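Local coordinates for phospho-2-dehydro-3-deoxyheptonate aldolase (Francisella tularensis, PDB 3TQK), which probably catalyses the condensation of phosphoenolpyruvate with D-erythrose 4-phosphate to give 3-deoxy-D-arabino-heptulosonate 7-phosphate, the first step towards chorismate, at residues A[297-302]-A[320-325]; A[88-93]-A[124-129]; A[42-47]-A[256-261]. One frame throughout, in Å; residues are numbered along the deposited sequence.

Interaction 1: A[297-302]-A[320-325]; sequences MIESNL and VTDKCV. With MN (manganese (II) ion), chain B.
Glu299 and Asp322 supply two of the four protein ligands of the manganese site at the C-terminal ends of the strands of the TIM barrel, where the last barrel strand runs out and a loop returns to meet it. Each carboxylate gives the metal one oxygen: Glu299 OE2 lies 2.0 Å from the manganese ion and Asp322 OD2 2.3 Å. The two acids converge on the ion with their carboxylate planes turned 61° apart. The longer acid suits the strand because its chain is extended beyond CG (chi2 -174°) and spans the gap to the metal; the shorter one suits the loop, whose backbone already comes close. Cys58 and His266 complete the protein ligands, and the second oxygen of Glu299, OE1, does not bind the metal and is hydrogen-bonded to Ser265 OG instead.

Farther along both segments from the metal ligands, Ser300 and Val325 form an isolated beta bridge with the bonding pattern of a parallel pair. Val325 N donates to Glu299 O over 3.0 Å, and Asn301 N to Val325 O over 2.8 Å, nearly in line with the carbonyl. The touching parts run 88° apart end to end, consistent with a single bridge, but it ties the two metal-binding segments together next to their ligands. Compact side chains fit this close approach: Cys324 SG rests 4.1 Å from Glu299 CB, while branched Val325 puts CG2 4.1 Å from Ile298 CG2, the two side chains crossing at about a right angle. Ser300 OG turns elsewhere, to Tyr69 and Thr330.

Strand 51-56 lies beside Ile298 and Ser300, closing the barrel, and helix 327-344 packs Met333 against both Ile298 and Val325 and Thr330 against Val325.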
loop_
_atom_site.group_PDB
_atom_site.type_symbol
_atom_site.label_atom_id
_atom_site.label_comp_id
_atom_site.label_asym_id
_atom_site.label_seq_id
_atom_site.Cartn_x
_atom_site.Cartn_y
_atom_site.Cartn_z
HETATM N N MSE A 297 -21.376 4.814 6.330
HETATM C CA MSE A 297 -20.448 5.699 7.037
HETATM C C MSE A 297 -20.924 7.123 6.869
HETATM O O MSE A 297 -21.345 7.509 5.787
HETATM C CB MSE A 297 -19.036 5.603 6.479
HETATM C CG MSE A 297 -18.567 4.193 6.165
HETATM SE SE MSE A 297 -16.628 4.141 5.903
HETATM C CE MSE A 297 -16.074 4.763 7.681
ATOM N N ILE A 298 -20.856 7.896 7.948
ATOM C CA ILE A 298 -21.215 9.303 7.932
ATOM C C ILE A 298 -20.077 10.085 8.565
ATOM O O ILE A 298 -19.547 9.676 9.597
ATOM C CB ILE A 298 -22.462 9.559 8.778
ATOM C CG1 ILE A 298 -23.659 8.793 8.226
ATOM C CG2 ILE A 298 -22.756 11.063 8.865
ATOM C CD1 ILE A 298 -24.819 8.756 9.191
ATOM N N GLU A 299 -19.691 11.196 7.944
ATOM C CA GLU A 299 -18.676 12.083 8.514
ATOM C C GLU A 299 -19.391 13.218 9.234
ATOM O O GLU A 299 -20.102 14.010 8.619
ATOM C CB GLU A 299 -17.685 12.584 7.444
ATOM C CG GLU A 299 -16.580 11.558 7.128
ATOM C CD GLU A 299 -15.496 12.068 6.172
ATOM O OE1 GLU A 299 -15.822 12.707 5.143
ATOM O OE2 GLU A 299 -14.305 11.798 6.446
ATOM N N SER A 300 -19.224 13.251 10.552
ATOM C CA SER A 300 -20.046 14.071 11.430
ATOM C C SER A 300 -19.202 14.706 12.532
ATOM O O SER A 300 -18.234 14.106 12.999
ATOM C CB SER A 300 -21.134 13.183 12.052
ATOM O OG SER A 300 -21.756 13.794 13.172
ATOM N N ASN A 301 -19.576 15.906 12.962
ATOM C CA ASN A 301 -18.859 16.583 14.060
ATOM C C ASN A 301 -19.810 17.509 14.823
ATOM O O ASN A 301 -21.010 17.512 14.566
ATOM C CB ASN A 301 -17.642 17.358 13.514
ATOM C CG ASN A 301 -16.410 17.286 14.439
ATOM O OD1 ASN A 301 -16.519 17.304 15.673
ATOM N ND2 ASN A 301 -15.230 17.217 13.828
ATOM N N LEU A 302 -19.265 18.281 15.759
ATOM C CA LEU A 302 -20.057 19.191 16.584
ATOM C C LEU A 302 -20.516 20.406 15.786
ATOM O O LEU A 302 -21.694 20.770 15.828
ATOM C CB LEU A 302 -19.249 19.640 17.805
ATOM C CG LEU A 302 -18.876 18.525 18.786
ATOM C CD1 LEU A 302 -17.810 18.993 19.781
ATOM C CD2 LEU A 302 -20.123 18.023 19.513
ATOM N N VAL A 320 -10.910 19.835 10.850
ATOM C CA VAL A 320 -9.694 20.433 10.332
ATOM C C VAL A 320 -9.278 19.761 9.011
ATOM O O VAL A 320 -8.329 20.199 8.362
ATOM C CB VAL A 320 -8.583 20.315 11.402
ATOM C CG1 VAL A 320 -7.459 19.385 10.942
ATOM C CG2 VAL A 320 -8.103 21.691 11.831
ATOM N N THR A 321 -9.996 18.699 8.633
ATOM C CA THR A 321 -9.794 18.000 7.361
ATOM C C THR A 321 -11.090 18.080 6.523
ATOM O O THR A 321 -11.514 19.181 6.162
ATOM C CB THR A 321 -9.303 16.526 7.580
ATOM O OG1 THR A 321 -10.185 15.832 8.474
ATOM C CG2 THR A 321 -7.900 16.509 8.154
ATOM N N ASP A 322 -11.730 16.945 6.226
ATOM C CA ASP A 322 -12.902 16.952 5.336
ATOM C C ASP A 322 -14.124 17.578 6.023
ATOM O O ASP A 322 -14.224 17.615 7.252
ATOM C CB ASP A 322 -13.256 15.540 4.828
ATOM C CG ASP A 322 -12.175 14.929 3.900
ATOM O OD1 ASP A 322 -11.478 15.677 3.169
ATOM O OD2 ASP A 322 -12.057 13.686 3.887
ATOM N N LYS A 323 -15.044 18.074 5.206
ATOM C CA LYS A 323 -16.267 18.688 5.704
ATOM C C LYS A 323 -17.181 17.634 6.325
ATOM O O LYS A 323 -17.412 16.575 5.739
ATOM C CB LYS A 323 -16.979 19.446 4.572
ATOM C CG LYS A 323 -16.214 20.696 4.105
ATOM C CD LYS A 323 -16.763 21.311 2.802
ATOM C CE LYS A 323 -16.007 22.599 2.447
ATOM N NZ LYS A 323 -16.162 23.009 1.024
ATOM N N CYS A 324 -17.668 17.923 7.528
ATOM C CA CYS A 324 -18.568 17.036 8.253
ATOM C C CYS A 324 -19.921 17.711 8.454
ATOM O O CYS A 324 -20.004 18.945 8.529
ATOM C CB CYS A 324 -17.977 16.707 9.624
ATOM S SG CYS A 324 -16.377 15.845 9.591
ATOM N N VAL A 325 -20.977 16.904 8.551
ATOM C CA VAL A 325 -22.283 17.409 8.990
ATOM C C VAL A 325 -22.260 17.655 10.504
ATOM O O VAL A 325 -21.467 17.051 11.222
ATOM C CB VAL A 325 -23.447 16.458 8.609
ATOM C CG1 VAL A 325 -23.479 16.239 7.107
ATOM C CG2 VAL A 325 -23.343 15.115 9.342
HETATM MN MN MN B . -12.553 12.029 5.448
#

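Interaction 2: A[88-93]-A[124-129]; sequences MRVYFE and RNLLSD
Val90, just past the end of the second barrel strand, meets Leu126 and Leu127 of helix 116-132 with all three of its side-chain carbons. Its CB lies 4.0 Å from Leu127 CD2. From there CG1, trans to the backbone N (chi1 -163°), wedges between the two leucines, 3.9 Å from Leu126 CD2 and 4.0 Å from Leu127 CD2. The other methyl, CG2, also reaches Leu127 CD2, at 4.1 Å. A beta-branched residue fits because its two methyls leave the chain at CB and meet the leucine ends without a longer side chain.

Phe92 reaches the same two leucines with the edge of its ring. CE1 approaches Leu126 CD2 at 4.1 Å and CE2 approaches Leu127 CD1 at 4.0 Å, so both methyls lie near the ring plane rather than over a face. Leu127 turns CD2 to Val90 and CD1 to Phe92, while Leu126 offers CD2 to both. The contact is wholly apolar and buried.

Strand 137-140 borders it, with Cys137 against Val90 and Leu127 and Thr139 against Phe92; Ile60 lies against Leu126 and Phe150 against Leu127.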
loop_
_atom_site.group_PDB
_atom_site.type_symbol
_atom_site.label_atom_id
_atom_site.label_comp_id
_atom_site.label_asym_id
_atom_site.label_seq_id
_atom_site.Cartn_x
_atom_site.Cartn_y
_atom_site.Cartn_z
HETATM N N MSE A 88 -18.497 4.522 16.746
HETATM C CA MSE A 88 -17.898 5.830 16.568
HETATM C C MSE A 88 -16.610 5.797 15.775
HETATM O O MSE A 88 -15.705 5.022 16.063
HETATM C CB MSE A 88 -17.577 6.527 17.862
HETATM C CG MSE A 88 -16.882 7.853 17.529
HETATM SE SE MSE A 88 -17.022 9.022 18.922
HETATM C CE MSE A 88 -15.709 10.416 18.451
ATOM N N ARG A 89 -16.538 6.716 14.825
ATOM C CA ARG A 89 -15.408 6.862 13.932
ATOM C C ARG A 89 -14.297 7.616 14.657
ATOM O O ARG A 89 -14.468 8.779 15.051
ATOM C CB ARG A 89 -15.891 7.622 12.698
ATOM C CG ARG A 89 -14.909 7.794 11.587
ATOM C CD ARG A 89 -15.417 8.854 10.603
ATOM N NE ARG A 89 -14.288 9.310 9.812
ATOM C CZ ARG A 89 -13.870 8.741 8.688
ATOM N NH1 ARG A 89 -14.524 7.719 8.161
ATOM N NH2 ARG A 89 -12.792 9.219 8.072
ATOM N N VAL A 90 -13.168 6.947 14.856
ATOM C CA VAL A 90 -12.033 7.547 15.545
ATOM C C VAL A 90 -10.797 7.392 14.662
ATOM O O VAL A 90 -9.987 6.479 14.865
ATOM C CB VAL A 90 -11.804 6.894 16.937
ATOM C CG1 VAL A 90 -10.920 7.776 17.795
ATOM C CG2 VAL A 90 -13.132 6.631 17.647
ATOM N N TYR A 91 -10.666 8.283 13.675
ATOM C CA TYR A 91 -9.604 8.181 12.669
ATOM C C TYR A 91 -8.415 9.062 12.996
ATOM O O TYR A 91 -8.576 10.203 13.416
ATOM C CB TYR A 91 -10.138 8.514 11.283
ATOM C CG TYR A 91 -10.786 7.331 10.600
ATOM C CD1 TYR A 91 -11.734 6.552 11.259
ATOM C CD2 TYR A 91 -10.448 6.977 9.301
ATOM C CE1 TYR A 91 -12.329 5.469 10.648
ATOM C CE2 TYR A 91 -11.053 5.885 8.674
ATOM C CZ TYR A 91 -11.996 5.138 9.358
ATOM O OH TYR A 91 -12.611 4.056 8.754
ATOM N N PHE A 92 -7.215 8.533 12.796
ATOM C CA PHE A 92 -6.006 9.239 13.229
ATOM C C PHE A 92 -5.073 9.614 12.076
ATOM O O PHE A 92 -3.908 9.946 12.299
ATOM C CB PHE A 92 -5.257 8.397 14.260
ATOM C CG PHE A 92 -6.017 8.185 15.537
ATOM C CD1 PHE A 92 -6.375 9.262 16.327
ATOM C CD2 PHE A 92 -6.385 6.907 15.940
ATOM C CE1 PHE A 92 -7.073 9.078 17.510
ATOM C CE2 PHE A 92 -7.076 6.720 17.125
ATOM C CZ PHE A 92 -7.424 7.807 17.906
ATOM N N GLU A 93 -5.592 9.590 10.852
ATOM C CA GLU A 93 -4.775 9.851 9.673
ATOM C C GLU A 93 -5.636 10.423 8.540
ATOM O O GLU A 93 -6.772 10.001 8.328
ATOM C CB GLU A 93 -4.065 8.555 9.245
ATOM C CG GLU A 93 -2.837 8.725 8.335
ATOM C CD GLU A 93 -3.093 8.351 6.864
ATOM O OE1 GLU A 93 -4.266 8.371 6.410
ATOM O OE2 GLU A 93 -2.110 8.032 6.154
ATOM N N ARG A 124 -4.398 5.974 21.933
ATOM C CA ARG A 124 -4.817 4.847 22.738
ATOM C C ARG A 124 -5.678 5.334 23.894
ATOM O O ARG A 124 -6.713 4.731 24.175
ATOM C CB ARG A 124 -3.630 4.068 23.285
ATOM C CG ARG A 124 -4.056 2.797 24.010
ATOM C CD ARG A 124 -2.910 2.086 24.691
ATOM N NE ARG A 124 -3.444 1.092 25.609
ATOM C CZ ARG A 124 -3.951 -0.073 25.230
ATOM N NH1 ARG A 124 -3.962 -0.428 23.947
ATOM N NH2 ARG A 124 -4.447 -0.891 26.140
ATOM N N ASN A 125 -5.251 6.407 24.561
ATOM C CA ASN A 125 -5.992 6.914 25.718
ATOM C C ASN A 125 -7.390 7.383 25.324
ATOM O O ASN A 125 -8.342 7.209 26.083
ATOM C CB ASN A 125 -5.227 8.026 26.471
ATOM C CG ASN A 125 -5.475 7.995 27.988
ATOM O OD1 ASN A 125 -6.545 7.614 28.437
ATOM N ND2 ASN A 125 -4.475 8.385 28.771
ATOM N N LEU A 126 -7.520 7.957 24.135
ATOM C CA LEU A 126 -8.839 8.340 23.628
ATOM C C LEU A 126 -9.731 7.104 23.423
ATOM O O LEU A 126 -10.886 7.061 23.865
ATOM C CB LEU A 126 -8.708 9.116 22.314
ATOM C CG LEU A 126 -10.013 9.563 21.656
ATOM C CD1 LEU A 126 -10.893 10.365 22.625
ATOM C CD2 LEU A 126 -9.695 10.362 20.410
ATOM N N LEU A 127 -9.179 6.099 22.761
ATOM C CA LEU A 127 -9.908 4.860 22.517
ATOM C C LEU A 127 -10.267 4.159 23.814
ATOM O O LEU A 127 -11.366 3.610 23.941
ATOM C CB LEU A 127 -9.098 3.937 21.625
ATOM C CG LEU A 127 -9.014 4.376 20.173
ATOM C CD1 LEU A 127 -7.897 3.596 19.511
ATOM C CD2 LEU A 127 -10.357 4.182 19.433
ATOM N N SER A 128 -9.368 4.187 24.794
ATOM C CA SER A 128 -9.685 3.639 26.115
ATOM C C SER A 128 -10.900 4.357 26.698
ATOM O O SER A 128 -11.851 3.701 27.108
ATOM C CB SER A 128 -8.490 3.746 27.057
ATOM O OG SER A 128 -8.776 3.188 28.330
ATOM N N ASP A 129 -10.875 5.690 26.695
ATOM C CA ASP A 129 -11.972 6.503 27.231
ATOM C C ASP A 129 -13.322 6.254 26.546
ATOM O O ASP A 129 -14.339 6.091 27.217
ATOM C CB ASP A 129 -11.631 8.010 27.168
ATOM C CG ASP A 129 -10.479 8.395 28.100
ATOM O OD1 ASP A 129 -10.080 7.549 28.916
ATOM O OD2 ASP A 129 -9.961 9.529 28.013
#

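Interaction 3: A[42-47]-A[256-261]; sequences NIIHGN and INTKVM
Ile44 and Lys259 share the one direct hydrogen bond between the segments: Lys259 N donates to Ile44 O over 2.8 Å, with an angle of 152° at the hydrogen. The acceptor is a carbonyl of the last helical turn, where helix geometry leaves oxygens available to outside donors. Thr258 CA adds a CA-H...O contact to the same oxygen at 3.4 Å. A water also links the backbones, donating to Asn257 O and to His45 O, although its distance to the latter is too short to be trusted.

These polar links gather where helix 27-45 ends in a Schellman motif. Gly46 takes a positive phi of 91°; its N bonds back to Ile43 O, and Asn47 N reaches Asn42 O weakly. Glycine suits the place because at these backbone angles a CB would press on the preceding carbonyl oxygen, and it would also clash with Lys259 CE, which lies 4.1 Å from Gly46 CA. A bend at chi2 (-65°) turns the lysine chain along the helix end.

Apolar contact centres on Thr258. Its CB is 3.5 Å from Ile44 CG2, the two beta-branched side chains lying side by side, while its OG1 bonds to Gly226 O. The threonine methyl CG2 also makes a CH-pi contact over one face of the His45 ring, 4.0 Å from the centroid. Ile44 further touches His227 and Phe294, from the barrel strands flanking strand 260-263.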
loop_
_atom_site.group_PDB
_atom_site.type_symbol
_atom_site.label_atom_id
_atom_site.label_comp_id
_atom_site.label_asym_id
_atom_site.label_seq_id
_atom_site.Cartn_x
_atom_site.Cartn_y
_atom_site.Cartn_z
ATOM N N ASN A 42 -22.257 -10.310 12.972
ATOM C CA ASN A 42 -23.574 -10.828 12.612
ATOM C C ASN A 42 -24.310 -9.937 11.624
ATOM O O ASN A 42 -24.988 -10.429 10.726
ATOM C CB ASN A 42 -24.421 -11.029 13.860
ATOM C CG ASN A 42 -24.048 -12.292 14.613
ATOM O OD1 ASN A 42 -23.920 -13.366 14.020
ATOM N ND2 ASN A 42 -23.914 -12.181 15.927
ATOM N N ILE A 43 -24.181 -8.630 11.787
ATOM C CA ILE A 43 -24.740 -7.711 10.804
ATOM C C ILE A 43 -24.043 -7.889 9.438
ATOM O O ILE A 43 -24.714 -7.994 8.424
ATOM C CB ILE A 43 -24.687 -6.265 11.289
ATOM C CG1 ILE A 43 -25.627 -6.091 12.491
ATOM C CG2 ILE A 43 -25.097 -5.326 10.180
ATOM C CD1 ILE A 43 -25.376 -4.819 13.316
ATOM N N ILE A 44 -22.715 -7.974 9.430
ATOM C CA ILE A 44 -21.929 -8.133 8.186
ATOM C C ILE A 44 -22.326 -9.393 7.401
ATOM O O ILE A 44 -22.369 -9.379 6.164
ATOM C CB ILE A 44 -20.386 -8.179 8.476
ATOM C CG1 ILE A 44 -19.866 -6.804 8.888
ATOM C CG2 ILE A 44 -19.610 -8.651 7.252
ATOM C CD1 ILE A 44 -18.469 -6.808 9.553
ATOM N N HIS A 45 -22.629 -10.468 8.133
ATOM C CA HIS A 45 -22.993 -11.752 7.548
ATOM C C HIS A 45 -24.489 -11.918 7.323
ATOM O O HIS A 45 -24.924 -12.928 6.770
ATOM C CB HIS A 45 -22.483 -12.887 8.430
ATOM C CG HIS A 45 -21.018 -13.137 8.292
ATOM N ND1 HIS A 45 -20.498 -14.013 7.366
ATOM C CD2 HIS A 45 -19.961 -12.634 8.970
ATOM C CE1 HIS A 45 -19.184 -14.034 7.473
ATOM N NE2 HIS A 45 -18.830 -13.206 8.441
ATOM N N GLY A 46 -25.279 -10.938 7.749
ATOM C CA GLY A 46 -26.705 -10.923 7.452
ATOM C C GLY A 46 -27.576 -11.597 8.486
ATOM O O GLY A 46 -28.795 -11.679 8.308
ATOM N N ASN A 47 -26.966 -12.063 9.570
ATOM C CA ASN A 47 -27.690 -12.758 10.625
ATOM C C ASN A 47 -28.466 -11.831 11.574
ATOM O O ASN A 47 -29.265 -12.301 12.398
ATOM C CB ASN A 47 -26.724 -13.661 11.388
ATOM C CG ASN A 47 -26.112 -14.728 10.491
ATOM O OD1 ASN A 47 -26.788 -15.279 9.612
ATOM N ND2 ASN A 47 -24.839 -15.026 10.700
ATOM N N ILE A 256 -17.829 -15.168 -1.423
ATOM C CA ILE A 256 -17.854 -14.333 -0.225
ATOM C C ILE A 256 -19.298 -13.907 -0.021
ATOM O O ILE A 256 -19.929 -13.385 -0.937
ATOM C CB ILE A 256 -16.948 -13.085 -0.366
ATOM C CG1 ILE A 256 -15.472 -13.501 -0.483
ATOM C CG2 ILE A 256 -17.188 -12.105 0.801
ATOM C CD1 ILE A 256 -14.892 -14.283 0.740
ATOM N N ASN A 257 -19.812 -14.123 1.184
ATOM C CA ASN A 257 -21.232 -13.921 1.470
ATOM C C ASN A 257 -21.527 -12.756 2.404
ATOM O O ASN A 257 -22.681 -12.559 2.793
ATOM C CB ASN A 257 -21.807 -15.201 2.054
ATOM C CG ASN A 257 -21.632 -16.386 1.124
ATOM O OD1 ASN A 257 -21.052 -17.401 1.503
ATOM N ND2 ASN A 257 -22.102 -16.247 -0.111
ATOM N N THR A 258 -20.501 -11.980 2.749
ATOM C CA THR A 258 -20.675 -10.784 3.571
ATOM C C THR A 258 -21.379 -9.706 2.767
ATOM O O THR A 258 -21.363 -9.734 1.533
ATOM C CB THR A 258 -19.340 -10.237 4.092
ATOM O OG1 THR A 258 -18.476 -9.887 2.994
ATOM C CG2 THR A 258 -18.664 -11.270 4.985
ATOM N N LYS A 259 -22.000 -8.761 3.467
ATOM C CA LYS A 259 -22.806 -7.729 2.804
ATOM C C LYS A 259 -22.011 -6.442 2.542
ATOM O O LYS A 259 -20.808 -6.385 2.796
ATOM C CB LYS A 259 -24.072 -7.425 3.616
ATOM C CG LYS A 259 -24.880 -8.635 4.041
ATOM C CD LYS A 259 -25.476 -9.408 2.900
ATOM C CE LYS A 259 -26.567 -10.330 3.444
ATOM N NZ LYS A 259 -27.348 -10.951 2.368
ATOM N N VAL A 260 -22.704 -5.418 2.043
ATOM C CA VAL A 260 -22.088 -4.185 1.557
ATOM C C VAL A 260 -22.307 -3.030 2.525
ATOM O O VAL A 260 -23.409 -2.846 3.039
ATOM C CB VAL A 260 -22.703 -3.788 0.190
ATOM C CG1 VAL A 260 -22.227 -2.424 -0.252
ATOM C CG2 VAL A 260 -22.379 -4.841 -0.871
HETATM N N MSE A 261 -21.249 -2.266 2.764
HETATM C CA MSE A 261 -21.326 -0.990 3.464
HETATM C C MSE A 261 -21.151 0.151 2.455
HETATM O O MSE A 261 -20.346 0.037 1.522
HETATM C CB MSE A 261 -20.234 -0.902 4.535
HETATM C CG MSE A 261 -20.078 0.494 5.163
HETATM SE SE MSE A 261 -18.754 0.540 6.586
HETATM C CE MSE A 261 -19.643 -0.600 7.925
HETATM O O HOH W 1 -23.922 -14.290 4.892
#

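Overall arrangement
All three contacts reach the same eight-stranded parallel barrel. Interactions 1 and 2 involve the C-terminal ends of strands 293-299 and 84-89, whereas interaction 3 lies where strand 260-263 begins. The centres of interactions 1 and 2 are about 15 Å apart, and that of interaction 3 is about 26 Å from that of interaction 1 and about 25 Å from that of interaction 2. Arg89 joins the first two through a salt bridge from its NH2 to Glu299 OE2, linking the second strand to the metal site. Met297 also touches Met261 on the adjoining strand, leading towards interaction 3. Along the sequence, interaction 2 falls between the two segments of interaction 3, and interaction 1 follows both. The barrel thus separates its metal-binding mouth from the helix-end junction.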